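CalS10 (Micromonospora echinospora, PDB 6UK5) binds S-adenosylmethionine and probably transfers its methyl group to an amino pentose during calicheamicin biosynthesis. Local coordinates at residues 154-159 with 190-195; 121-126 with 242-247; 26-31 with 172-177; 20-25 with 194-199. All blocks are in the same frame, centred on the assembly; numbering follows the deposited sequence.

In the fold
Interaction 2 is buried near the chain centre, in the Rossmann-like methyltransferase domain beside S-adenosylmethionine. It mixes charged, aromatic and aliphatic groups. Interaction 1 starts from the same region: Glu154 in its loop pairs with Arg244 of interaction 2. Its other side reaches strand 191-202 of the second sheet through two rings, a threonine and a water. Interaction 4 uses that strand too, sharing Met194 and Glu195 with interaction 1. It is buried, and joins aromatic and aliphatic packing on helix 20-32 to a water bridge between His22 and Glu196. Interaction 3 holds the same helix at the surface, where a hairpin ion pair meets an alanine. A salt bridge from Arg177 to Glu24 joins interactions 3 and 4.

Interaction 1 (154-159 with 190-195); sequences EPWWFP and RVTRME
Phe158 and Arg190 mark the nearest backbone approach, yet their CA atoms stay 8.8 Å apart. Segment 154-159 is an irregular loop, and segment 190-195 enters a strand at Val191. No hydrogen bond runs directly between the two, so the gap is crossed by side chains and a water. The ring of Phe158 turns an edge to the strand. Its CE1 lies 3.4 Å from Thr192 OG1, and its CZ lies 4.0 Å from Arg190 CA. With CG anti to the carbonyl carbon (chi1 -66°), the ring of Phe158 extends past Thr192. The loop follows strand 149-153 of the Rossmann-like sheet and leads to strand 165-174 of the second, mixed sheet, which also contains strand 191-202. The contact therefore lies where the two sheets are joined. Trp156 crosses Thr192 at about a right angle, with NE1 3.5 Å from OG1. One water accepts a weak bond from Trp156 NE1 and a bond from Thr192 OG1, and it donates to Arg190 O. Its modelled distances to the two oxygens are short, so its exact place is doubtful. The guanidinium of Arg190 pairs with Glu222, while Phe158 has a cation-pi partner in Arg187.

Interaction 2 (121-126 with 242-247); sequences LFTAVN and TGRGLF. With SAM (S-adenosylmethionine), chain D; ACT (acetate ion), chain E.
Phe122 brings the edge of its ring to the guanidinium of Arg244, with CD1 3.5 Å from NH2. The two planes are turned 42° apart, so this is not a stack. CG of Phe122 is anti to the backbone N (chi1 -156°), and this sends the ring back toward Arg244 although the CB points away from that segment. The cofactor also meets Phe122: the carboxylate O of S-adenosylmethionine lies near the ring plane and 3.4 Å from CB. Leu121 lines the same pocket, with Leu121 O 3.6 Å from CB of S-adenosylmethionine. Thr123 crosses the Arg244 chain at about a right angle and sets its CG2 methyl 3.7 Å from CD. The Arg244 chain bends at chi3 (-81°), just before its charged end. NE of that end pairs with Glu154 OE2. On the apolar side, Leu121 CD2 and Leu246 CD1 are 4.5 Å apart. Replacing Phe122 by an alanine would probably open a gap between Arg244 and the cofactor carboxylate and leave Tyr30 without its edge-to-face partner. An acetate, probably from the crystallisation liquor, lies at the guanidinium edge. Arg244 NH1 gives it a bond of 2.9 Å to OXT, and NH2 gives one of 3.0 Å to O. Lys35 also binds this acetate. Arg244 and Lys35 thus form a cationic site that accepts a small carboxylate, while Glu154 probably balances part of the charge.

Interaction 3 (26-31 with 172-177); sequences YEAAYR and VREEGR. With SAM (S-adenosylmethionine), chain D.
Glu174 reaches from the hairpin to Ala28 on helix 20-32. Its CB points toward the helix. The first torsion (chi1 -89°) turns CG away from the carbonyl carbon, and the chain runs on extended, which carries the carboxylate across. At its tip the two oxygens have different partners. OE2 lies 4.0 Å from the methyl CB of Ala28. OE1 accepts a bond of 2.6 Å from Arg177 NE, part of a salt bridge within the hairpin. That donor comes from above the carboxylate plane, 35° out of it, while OE1 stays close to the guanidinium plane. The guanidinium also comes near Ala28, with NH2 4.4 Å from CB. Its NH1 holds Glu24 one turn earlier on the helix, so Arg177 ties the hairpin to the helix by charge. Val172 sets its CG2 methyl 4.1 Å from the carbonyl O of Ala28, a loose van der Waals approach. The short side chain of Ala28 is consistent with the ion pair lying this near the helix.

The hairpin joins antiparallel strands 165-174 and 177-188. It closes through a type II turn from Glu174 to Arg177, with Gly176 at the positive phi that favours glycine. Glu174 N binds Arg177 O at 2.8 Å, and the return bond is weak. The same helix reaches the cofactor through Tyr26, whose OH donates to OXT of S-adenosylmethionine over 2.6 Å, with OXT in the ring plane. Helix 20-32 thus lies between a two-residue beta hairpin and the methionine end of the cofactor pocket.

Interaction 4 (20-25 with 194-199); sequences PEHAEV and MEERWL
Glu196 OE2 accepts a bond of 2.7 Å from a water and also pairs with Arg181. The same water is hydrogen-bonded to His22 NE2 at 3.1 Å, in the plane of the imidazole. This bridge belongs to a helix-on-sheet contact: helix 20-32 lies across strand 191-202 of the mixed sheet, with segment axes at 76° and 10.7 Å apart. The other carboxylate oxygen, Glu196 OE1, comes 3.6 Å from His22 NE2, with the ring and carboxylate planes almost perpendicular. His22 also meets Trp198 obliquely, CD2 to CZ2 at 3.9 Å. A chi1 of -167° swings the imidazole away from its own backbone N and over to the strand, and ND1 is held by the backbone N of Phe18. Trp198 stacks with Phe209 of the neighbouring strand. Leu199 packs on Leu199 of the second subunit, so this strand also takes part in the dimer. With a serine in place of Trp198, the Val25 methyl is likely to lose the face it rests on, and Phe209 its stacking partner. Val25 makes a CH-pi contact, its CG2 over one face of the indole, 3.6 Å from the six-membered ring centroid and 19° off the ring normal.

Interaction 1 (154-159 with 190-195)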
# COMPACT_ATOMS: atom_id res chain seq x y z
N GLU A 154 13.37 16.11 21.66
CA GLU A 154 12.69 14.82 21.73
C GLU A 154 13.69 13.73 21.38
O GLU A 154 14.09 13.61 20.21
CB GLU A 154 11.51 14.79 20.76
CG GLU A 154 10.65 13.54 20.88
CD GLU A 154 9.58 13.47 19.82
OE1 GLU A 154 9.40 14.46 19.08
OE2 GLU A 154 8.91 12.42 19.71
N PRO A 155 14.12 12.90 22.34
CA PRO A 155 15.12 11.88 22.04
C PRO A 155 14.49 10.58 21.54
O PRO A 155 13.32 10.30 21.76
CB PRO A 155 15.79 11.66 23.41
CG PRO A 155 14.66 11.83 24.37
CD PRO A 155 13.77 12.91 23.77
N TRP A 156 15.32 9.81 20.84
CA TRP A 156 14.95 8.45 20.48
C TRP A 156 15.20 7.49 21.64
O TRP A 156 16.25 7.53 22.28
CB TRP A 156 15.74 8.00 19.25
CG TRP A 156 15.57 6.56 18.87
CD1 TRP A 156 16.55 5.61 18.80
CD2 TRP A 156 14.35 5.89 18.52
NE1 TRP A 156 16.02 4.41 18.42
CE2 TRP A 156 14.67 4.55 18.24
CE3 TRP A 156 13.01 6.30 18.40
CZ2 TRP A 156 13.71 3.61 17.86
CZ3 TRP A 156 12.06 5.37 18.02
CH2 TRP A 156 12.41 4.04 17.76
N TRP A 157 14.22 6.63 21.90
CA TRP A 157 14.34 5.52 22.83
C TRP A 157 13.82 4.30 22.10
O TRP A 157 13.09 4.42 21.10
CB TRP A 157 13.56 5.71 24.14
CG TRP A 157 13.88 6.93 24.96
CD1 TRP A 157 13.00 7.91 25.34
CD2 TRP A 157 15.16 7.33 25.47
NE1 TRP A 157 13.65 8.87 26.09
CE2 TRP A 157 14.98 8.54 26.17
CE3 TRP A 157 16.45 6.77 25.42
CZ2 TRP A 157 16.03 9.20 26.81
CZ3 TRP A 157 17.49 7.44 26.05
CH2 TRP A 157 17.27 8.64 26.73
N PHE A 158 14.16 3.12 22.57
CA PHE A 158 13.60 1.94 21.92
C PHE A 158 12.19 1.68 22.44
O PHE A 158 11.99 1.61 23.65
CB PHE A 158 14.47 0.71 22.17
CG PHE A 158 15.83 0.78 21.54
CD1 PHE A 158 15.95 0.89 20.16
CD2 PHE A 158 16.98 0.69 22.31
CE1 PHE A 158 17.20 0.93 19.57
CE2 PHE A 158 18.22 0.74 21.72
CZ PHE A 158 18.33 0.86 20.35
N PRO A 159 11.19 1.56 21.56
CA PRO A 159 9.88 1.09 22.01
C PRO A 159 10.03 -0.15 22.87
O PRO A 159 10.98 -0.93 22.72
CB PRO A 159 9.14 0.80 20.70
CG PRO A 159 9.71 1.80 19.75
CD PRO A 159 11.15 2.03 20.16
N ARG A 190 23.01 0.52 20.07
CA ARG A 190 22.23 1.75 20.03
C ARG A 190 21.76 2.12 18.62
O ARG A 190 21.11 3.15 18.45
CB ARG A 190 23.03 2.91 20.63
CG ARG A 190 24.49 2.97 20.19
CD ARG A 190 25.26 4.17 20.73
NE ARG A 190 25.09 4.36 22.17
CZ ARG A 190 25.98 4.94 22.97
NH1 ARG A 190 27.16 5.34 22.49
NH2 ARG A 190 25.72 5.09 24.26
N VAL A 191 22.08 1.30 17.62
CA VAL A 191 21.83 1.63 16.23
C VAL A 191 20.58 0.92 15.74
O VAL A 191 20.37 -0.27 16.03
CB VAL A 191 23.04 1.26 15.35
CG1 VAL A 191 22.80 1.69 13.90
CG2 VAL A 191 24.31 1.84 15.93
N THR A 192 19.73 1.64 15.01
CA THR A 192 18.56 1.07 14.36
C THR A 192 18.71 1.29 12.86
O THR A 192 18.96 2.42 12.43
CB THR A 192 17.26 1.70 14.87
OG1 THR A 192 17.35 1.93 16.28
CG2 THR A 192 16.09 0.76 14.61
N ARG A 193 18.56 0.24 12.07
CA ARG A 193 18.71 0.31 10.63
C ARG A 193 17.32 0.39 10.01
O ARG A 193 16.60 -0.61 9.96
CB ARG A 193 19.49 -0.88 10.07
CG ARG A 193 19.71 -0.76 8.56
CD ARG A 193 20.57 -1.88 7.99
NE ARG A 193 20.41 -1.95 6.54
CZ ARG A 193 19.36 -2.51 5.95
NH1 ARG A 193 18.40 -3.06 6.68
NH2 ARG A 193 19.27 -2.53 4.62
N MET A 194 16.97 1.57 9.51
CA MET A 194 15.66 1.85 8.94
C MET A 194 15.70 1.67 7.43
O MET A 194 16.40 2.41 6.73
CB MET A 194 15.24 3.27 9.31
CG MET A 194 14.92 3.46 10.78
SD MET A 194 14.31 5.11 11.16
CE MET A 194 15.78 6.09 10.79
N GLU A 195 14.97 0.68 6.93
CA GLU A 195 14.79 0.46 5.50
C GLU A 195 13.34 0.74 5.13
O GLU A 195 12.44 0.07 5.64
CB GLU A 195 15.17 -0.97 5.11
CG GLU A 195 15.26 -1.18 3.60
CD GLU A 195 15.32 -2.64 3.21
OE1 GLU A 195 15.64 -3.48 4.09
OE2 GLU A 195 15.06 -2.96 2.03
O HOH W 1 18.78 3.40 17.54

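Interaction 2 (121-126 with 242-247)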
# COMPACT_ATOMS: atom_id res chain seq x y z
N LEU A 121 13.00 18.22 17.33
CA LEU A 121 11.90 17.32 17.64
C LEU A 121 11.84 16.16 16.66
O LEU A 121 12.45 16.17 15.59
CB LEU A 121 10.56 18.08 17.62
CG LEU A 121 10.56 19.44 18.32
CD1 LEU A 121 9.32 20.25 17.95
CD2 LEU A 121 10.67 19.29 19.83
N PHE A 122 11.08 15.13 17.07
CA PHE A 122 10.89 13.91 16.28
C PHE A 122 12.22 13.21 16.02
O PHE A 122 12.51 12.77 14.91
CB PHE A 122 10.15 14.21 14.97
CG PHE A 122 9.40 13.03 14.39
CD1 PHE A 122 9.11 11.91 15.15
CD2 PHE A 122 8.99 13.05 13.06
CE1 PHE A 122 8.42 10.84 14.61
CE2 PHE A 122 8.30 11.98 12.52
CZ PHE A 122 8.02 10.87 13.29
N THR A 123 13.04 13.09 17.07
CA THR A 123 14.27 12.30 17.04
C THR A 123 15.24 12.79 15.98
O THR A 123 15.99 12.00 15.40
CB THR A 123 13.96 10.81 16.81
OG1 THR A 123 13.61 10.59 15.44
CG2 THR A 123 12.82 10.35 17.72
N ALA A 124 15.24 14.09 15.70
CA ALA A 124 16.12 14.62 14.66
C ALA A 124 17.59 14.46 15.04
O ALA A 124 18.42 14.14 14.19
CB ALA A 124 15.79 16.09 14.39
N VAL A 125 17.92 14.67 16.31
CA VAL A 125 19.31 14.59 16.74
C VAL A 125 19.86 13.18 16.59
O VAL A 125 21.07 12.99 16.44
CB VAL A 125 19.45 15.09 18.19
CG1 VAL A 125 18.96 14.02 19.16
CG2 VAL A 125 20.89 15.46 18.49
N ASN A 126 19.00 12.17 16.63
CA ASN A 126 19.46 10.79 16.59
C ASN A 126 19.76 10.30 15.18
O ASN A 126 20.03 9.11 15.00
CB ASN A 126 18.42 9.89 17.26
CG ASN A 126 18.15 10.29 18.69
OD1 ASN A 126 17.20 11.03 18.97
ND2 ASN A 126 18.99 9.84 19.61
N THR A 242 4.22 11.62 22.34
CA THR A 242 4.78 10.65 21.42
C THR A 242 5.08 9.31 22.08
O THR A 242 5.04 8.27 21.42
CB THR A 242 6.06 11.20 20.79
OG1 THR A 242 7.04 11.43 21.82
CG2 THR A 242 5.79 12.52 20.07
N GLY A 243 5.39 9.33 23.38
CA GLY A 243 5.87 8.17 24.10
C GLY A 243 7.33 8.25 24.47
O GLY A 243 7.76 7.57 25.42
N ARG A 244 8.11 9.06 23.76
CA ARG A 244 9.54 9.17 23.95
C ARG A 244 9.95 10.25 24.95
O ARG A 244 11.15 10.48 25.13
CB ARG A 244 10.22 9.47 22.61
CG ARG A 244 9.93 8.46 21.52
CD ARG A 244 10.51 8.93 20.19
NE ARG A 244 9.65 9.91 19.53
CZ ARG A 244 8.66 9.59 18.70
NH1 ARG A 244 8.40 8.32 18.42
NH2 ARG A 244 7.92 10.55 18.15
N GLY A 245 9.00 10.91 25.59
CA GLY A 245 9.37 11.95 26.52
C GLY A 245 9.99 13.14 25.81
O GLY A 245 9.94 13.28 24.59
N LEU A 246 10.60 14.02 26.61
CA LEU A 246 11.08 15.30 26.10
C LEU A 246 12.08 15.88 27.09
O LEU A 246 11.77 16.00 28.28
CB LEU A 246 9.90 16.26 25.90
CG LEU A 246 10.02 17.36 24.85
CD1 LEU A 246 9.86 16.79 23.44
CD2 LEU A 246 8.96 18.42 25.12
N PHE A 247 13.27 16.23 26.60
CA PHE A 247 14.23 16.99 27.39
C PHE A 247 13.92 18.47 27.25
O PHE A 247 13.68 18.97 26.15
CB PHE A 247 15.66 16.70 26.95
CG PHE A 247 16.20 15.39 27.44
CD1 PHE A 247 16.55 15.22 28.78
CD2 PHE A 247 16.35 14.32 26.58
CE1 PHE A 247 17.04 14.02 29.24
CE2 PHE A 247 16.84 13.11 27.03
CZ PHE A 247 17.19 12.96 28.36
N SAM D . 11.05 18.47 12.92
CA SAM D . 10.94 17.54 11.85
C SAM D . 9.51 16.91 11.76
O SAM D . 8.98 16.50 12.82
OXT SAM D . 9.01 16.86 10.62
CB SAM D . 11.99 16.43 12.00
CG SAM D . 12.19 15.78 10.65
SD SAM D . 12.95 14.18 10.99
CE SAM D . 12.55 13.29 9.50
C5' SAM D . 14.76 14.40 10.79
C4' SAM D . 15.27 15.61 10.00
O4' SAM D . 16.60 15.93 10.45
C3' SAM D . 15.37 15.39 8.48
O3' SAM D . 14.40 16.17 7.79
C2' SAM D . 16.79 15.84 8.11
O2' SAM D . 16.80 16.73 7.01
C1' SAM D . 17.29 16.53 9.38
N9 SAM D . 18.72 16.38 9.63
C8 SAM D . 19.42 15.21 9.79
N7 SAM D . 20.69 15.39 10.09
C5 SAM D . 20.83 16.76 10.13
C6 SAM D . 21.93 17.60 10.41
N6 SAM D . 23.16 17.15 10.67
N1 SAM D . 21.72 18.93 10.41
C2 SAM D . 20.50 19.39 10.13
N3 SAM D . 19.39 18.70 9.84
C4 SAM D . 19.63 17.39 9.85
C ACT E . 5.56 9.14 15.97
O ACT E . 5.42 10.29 16.45
OXT ACT E . 6.41 8.29 16.34
CH3 ACT E . 4.60 8.72 14.84

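Interaction 3 (26-31 with 172-177)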
# COMPACT_ATOMS: atom_id res chain seq x y z
N TYR A 26 6.31 12.23 3.07
CA TYR A 26 6.78 12.00 4.43
C TYR A 26 5.72 12.31 5.48
O TYR A 26 5.59 11.57 6.47
CB TYR A 26 8.04 12.86 4.65
CG TYR A 26 8.30 13.25 6.08
CD1 TYR A 26 7.98 14.52 6.54
CD2 TYR A 26 8.89 12.36 6.96
CE1 TYR A 26 8.23 14.88 7.85
CE2 TYR A 26 9.13 12.71 8.27
CZ TYR A 26 8.81 13.98 8.71
OH TYR A 26 9.06 14.34 10.01
N GLU A 27 4.92 13.35 5.28
CA GLU A 27 3.91 13.70 6.28
C GLU A 27 2.69 12.80 6.19
O GLU A 27 2.13 12.40 7.22
CB GLU A 27 3.51 15.17 6.13
CG GLU A 27 4.68 16.11 5.93
CD GLU A 27 4.25 17.56 5.91
OE1 GLU A 27 3.64 18.01 6.90
OE2 GLU A 27 4.53 18.24 4.89
N ALA A 28 2.26 12.47 4.97
CA ALA A 28 1.10 11.61 4.78
C ALA A 28 1.19 10.34 5.63
O ALA A 28 0.19 9.91 6.21
CB ALA A 28 0.98 11.23 3.30
N ALA A 29 2.37 9.74 5.71
CA ALA A 29 2.49 8.46 6.42
C ALA A 29 2.26 8.63 7.91
O ALA A 29 1.43 7.93 8.51
CB ALA A 29 3.86 7.85 6.15
N TYR A 30 2.99 9.55 8.54
CA TYR A 30 2.92 9.67 10.00
C TYR A 30 1.58 10.25 10.46
O TYR A 30 1.12 9.93 11.56
CB TYR A 30 4.09 10.51 10.48
CG TYR A 30 5.41 9.81 10.24
CD1 TYR A 30 5.81 8.74 11.03
CD2 TYR A 30 6.24 10.21 9.20
CE1 TYR A 30 7.01 8.10 10.80
CE2 TYR A 30 7.44 9.57 8.96
CZ TYR A 30 7.83 8.51 9.76
OH TYR A 30 9.02 7.87 9.52
N ARG A 31 0.95 11.09 9.64
CA ARG A 31 -0.39 11.56 9.96
C ARG A 31 -1.40 10.42 9.90
O ARG A 31 -2.30 10.33 10.75
CB ARG A 31 -0.81 12.69 9.02
CG ARG A 31 -0.81 14.06 9.69
CD ARG A 31 -1.41 15.14 8.80
NE ARG A 31 -0.42 15.74 7.91
CZ ARG A 31 0.36 16.77 8.23
NH1 ARG A 31 0.27 17.34 9.43
NH2 ARG A 31 1.22 17.25 7.35
N VAL A 172 -2.00 4.71 2.10
CA VAL A 172 -2.91 5.85 2.12
C VAL A 172 -3.43 6.01 0.70
O VAL A 172 -2.64 6.01 -0.25
CB VAL A 172 -2.24 7.14 2.62
CG1 VAL A 172 -3.16 8.34 2.39
CG2 VAL A 172 -1.86 7.02 4.08
N ARG A 173 -4.74 6.15 0.55
CA ARG A 173 -5.36 6.36 -0.75
C ARG A 173 -5.83 7.81 -0.79
O ARG A 173 -6.77 8.18 -0.09
CB ARG A 173 -6.53 5.41 -1.00
CG ARG A 173 -7.12 5.52 -2.42
CD ARG A 173 -6.04 5.12 -3.45
NE ARG A 173 -6.53 4.94 -4.82
CZ ARG A 173 -6.75 5.93 -5.68
NH1 ARG A 173 -6.54 7.19 -5.32
NH2 ARG A 173 -7.17 5.66 -6.90
N GLU A 174 -5.17 8.62 -1.60
CA GLU A 174 -5.58 9.99 -1.81
C GLU A 174 -6.26 10.09 -3.17
O GLU A 174 -6.11 9.21 -4.02
CB GLU A 174 -4.38 10.94 -1.76
CG GLU A 174 -4.00 11.48 -0.39
CD GLU A 174 -2.58 12.01 -0.35
OE1 GLU A 174 -2.05 12.40 -1.42
OE2 GLU A 174 -2.00 12.05 0.76
N GLU A 175 -7.00 11.17 -3.37
CA GLU A 175 -7.61 11.43 -4.66
C GLU A 175 -6.52 11.98 -5.58
O GLU A 175 -5.99 13.07 -5.35
CB GLU A 175 -8.81 12.36 -4.52
CG GLU A 175 -10.02 11.67 -3.87
CD GLU A 175 -10.44 10.42 -4.61
OE1 GLU A 175 -10.31 10.40 -5.86
OE2 GLU A 175 -10.90 9.46 -3.95
N GLY A 176 -6.21 11.20 -6.62
CA GLY A 176 -5.16 11.50 -7.56
C GLY A 176 -3.85 10.77 -7.32
O GLY A 176 -2.97 10.82 -8.19
N ARG A 177 -3.69 10.11 -6.17
CA ARG A 177 -2.51 9.28 -5.95
C ARG A 177 -2.79 8.32 -4.81
O ARG A 177 -3.57 8.62 -3.90
CB ARG A 177 -1.26 10.11 -5.66
CG ARG A 177 -1.29 10.90 -4.37
CD ARG A 177 0.10 11.36 -4.02
NE ARG A 177 0.18 11.85 -2.65
CZ ARG A 177 1.31 12.25 -2.08
NH1 ARG A 177 2.45 12.21 -2.75
NH2 ARG A 177 1.30 12.68 -0.83
N SAM D . 11.05 18.47 12.92
CA SAM D . 10.94 17.54 11.85
C SAM D . 9.51 16.91 11.76
O SAM D . 8.98 16.50 12.82
OXT SAM D . 9.01 16.86 10.62
CB SAM D . 11.99 16.43 12.00
CG SAM D . 12.19 15.78 10.65
SD SAM D . 12.95 14.18 10.99
CE SAM D . 12.55 13.29 9.50
C5' SAM D . 14.76 14.40 10.79
C4' SAM D . 15.27 15.61 10.00
O4' SAM D . 16.60 15.93 10.45
C3' SAM D . 15.37 15.39 8.48
O3' SAM D . 14.40 16.17 7.79
C2' SAM D . 16.79 15.84 8.11
O2' SAM D . 16.80 16.73 7.01
C1' SAM D . 17.29 16.53 9.38
N9 SAM D . 18.72 16.38 9.63
C8 SAM D . 19.42 15.21 9.79
N7 SAM D . 20.69 15.39 10.09
C5 SAM D . 20.83 16.76 10.13
C6 SAM D . 21.93 17.60 10.41
N6 SAM D . 23.16 17.15 10.67
N1 SAM D . 21.72 18.93 10.41
C2 SAM D . 20.50 19.39 10.13
N3 SAM D . 19.39 18.70 9.84
C4 SAM D . 19.63 17.39 9.85

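Interaction 4 (20-25 with 194-199)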
# COMPACT_ATOMS: atom_id res chain seq x y z
N PRO A 20 13.70 14.31 -2.53
CA PRO A 20 12.47 14.98 -2.98
C PRO A 20 11.25 14.08 -2.93
O PRO A 20 10.18 14.50 -2.47
CB PRO A 20 12.81 15.39 -4.43
CG PRO A 20 14.31 15.29 -4.53
CD PRO A 20 14.70 14.19 -3.60
N GLU A 21 11.39 12.84 -3.41
CA GLU A 21 10.30 11.88 -3.33
C GLU A 21 9.85 11.68 -1.88
O GLU A 21 8.66 11.74 -1.57
CB GLU A 21 10.72 10.56 -3.96
CG GLU A 21 10.51 10.49 -5.46
CD GLU A 21 11.17 9.28 -6.09
OE1 GLU A 21 12.35 9.02 -5.80
OE2 GLU A 21 10.49 8.58 -6.88
N HIS A 22 10.81 11.46 -0.98
CA HIS A 22 10.47 11.23 0.42
C HIS A 22 9.75 12.43 1.01
O HIS A 22 8.77 12.28 1.76
CB HIS A 22 11.74 10.92 1.22
CG HIS A 22 11.47 10.38 2.59
ND1 HIS A 22 12.39 10.44 3.61
CD2 HIS A 22 10.38 9.75 3.11
CE1 HIS A 22 11.89 9.89 4.70
NE2 HIS A 22 10.67 9.46 4.42
N ALA A 23 10.21 13.64 0.70
CA ALA A 23 9.59 14.84 1.25
C ALA A 23 8.12 14.94 0.86
O ALA A 23 7.29 15.41 1.65
CB ALA A 23 10.34 16.09 0.78
N GLU A 24 7.78 14.48 -0.34
CA GLU A 24 6.41 14.61 -0.84
C GLU A 24 5.44 13.75 -0.04
O GLU A 24 4.29 14.15 0.18
CB GLU A 24 6.38 14.23 -2.32
CG GLU A 24 5.02 14.38 -2.99
CD GLU A 24 4.95 13.65 -4.31
OE1 GLU A 24 6.03 13.35 -4.88
OE2 GLU A 24 3.82 13.37 -4.76
N VAL A 25 5.88 12.58 0.41
CA VAL A 25 5.03 11.60 1.08
C VAL A 25 5.31 11.51 2.57
O VAL A 25 4.60 10.78 3.28
CB VAL A 25 5.18 10.21 0.44
CG1 VAL A 25 4.66 10.22 -0.99
CG2 VAL A 25 6.64 9.76 0.48
N MET A 194 16.97 1.57 9.51
CA MET A 194 15.66 1.85 8.94
C MET A 194 15.70 1.67 7.43
O MET A 194 16.40 2.41 6.73
CB MET A 194 15.24 3.27 9.31
CG MET A 194 14.92 3.46 10.78
SD MET A 194 14.31 5.11 11.16
CE MET A 194 15.78 6.09 10.79
N GLU A 195 14.97 0.68 6.93
CA GLU A 195 14.79 0.46 5.50
C GLU A 195 13.34 0.74 5.13
O GLU A 195 12.44 0.07 5.64
CB GLU A 195 15.17 -0.97 5.11
CG GLU A 195 15.26 -1.18 3.60
CD GLU A 195 15.32 -2.64 3.21
OE1 GLU A 195 15.64 -3.48 4.09
OE2 GLU A 195 15.06 -2.96 2.03
N GLU A 196 13.12 1.73 4.27
CA GLU A 196 11.79 2.07 3.79
C GLU A 196 11.71 1.85 2.29
O GLU A 196 12.66 2.16 1.56
CB GLU A 196 11.42 3.52 4.11
CG GLU A 196 10.82 3.73 5.48
CD GLU A 196 10.64 5.19 5.81
OE1 GLU A 196 11.36 6.03 5.24
OE2 GLU A 196 9.76 5.51 6.64
N ARG A 197 10.58 1.33 1.83
CA ARG A 197 10.35 1.13 0.40
C ARG A 197 8.94 1.56 0.06
O ARG A 197 7.97 1.03 0.61
CB ARG A 197 10.60 -0.33 0.01
CG ARG A 197 12.08 -0.64 -0.01
CD ARG A 197 12.37 -2.09 -0.32
NE ARG A 197 12.77 -2.23 -1.71
CZ ARG A 197 13.39 -3.29 -2.21
NH1 ARG A 197 13.71 -4.31 -1.43
NH2 ARG A 197 13.71 -3.32 -3.50
N TRP A 198 8.83 2.53 -0.84
CA TRP A 198 7.59 3.20 -1.17
C TRP A 198 7.10 2.81 -2.56
O TRP A 198 7.89 2.50 -3.45
CB TRP A 198 7.77 4.72 -1.12
CG TRP A 198 8.20 5.24 0.22
CD1 TRP A 198 9.45 5.16 0.76
CD2 TRP A 198 7.39 5.94 1.17
NE1 TRP A 198 9.47 5.76 2.00
CE2 TRP A 198 8.21 6.25 2.27
CE3 TRP A 198 6.05 6.33 1.20
CZ2 TRP A 198 7.74 6.93 3.39
CZ3 TRP A 198 5.58 7.00 2.32
CH2 TRP A 198 6.42 7.30 3.39
N LEU A 199 5.78 2.84 -2.73
CA LEU A 199 5.14 2.77 -4.04
C LEU A 199 4.16 3.92 -4.16
O LEU A 199 3.25 4.04 -3.33
CB LEU A 199 4.42 1.43 -4.24
CG LEU A 199 5.26 0.19 -4.53
CD1 LEU A 199 4.35 -1.03 -4.55
CD2 LEU A 199 6.00 0.31 -5.84
O HOH W 2 9.21 8.19 6.90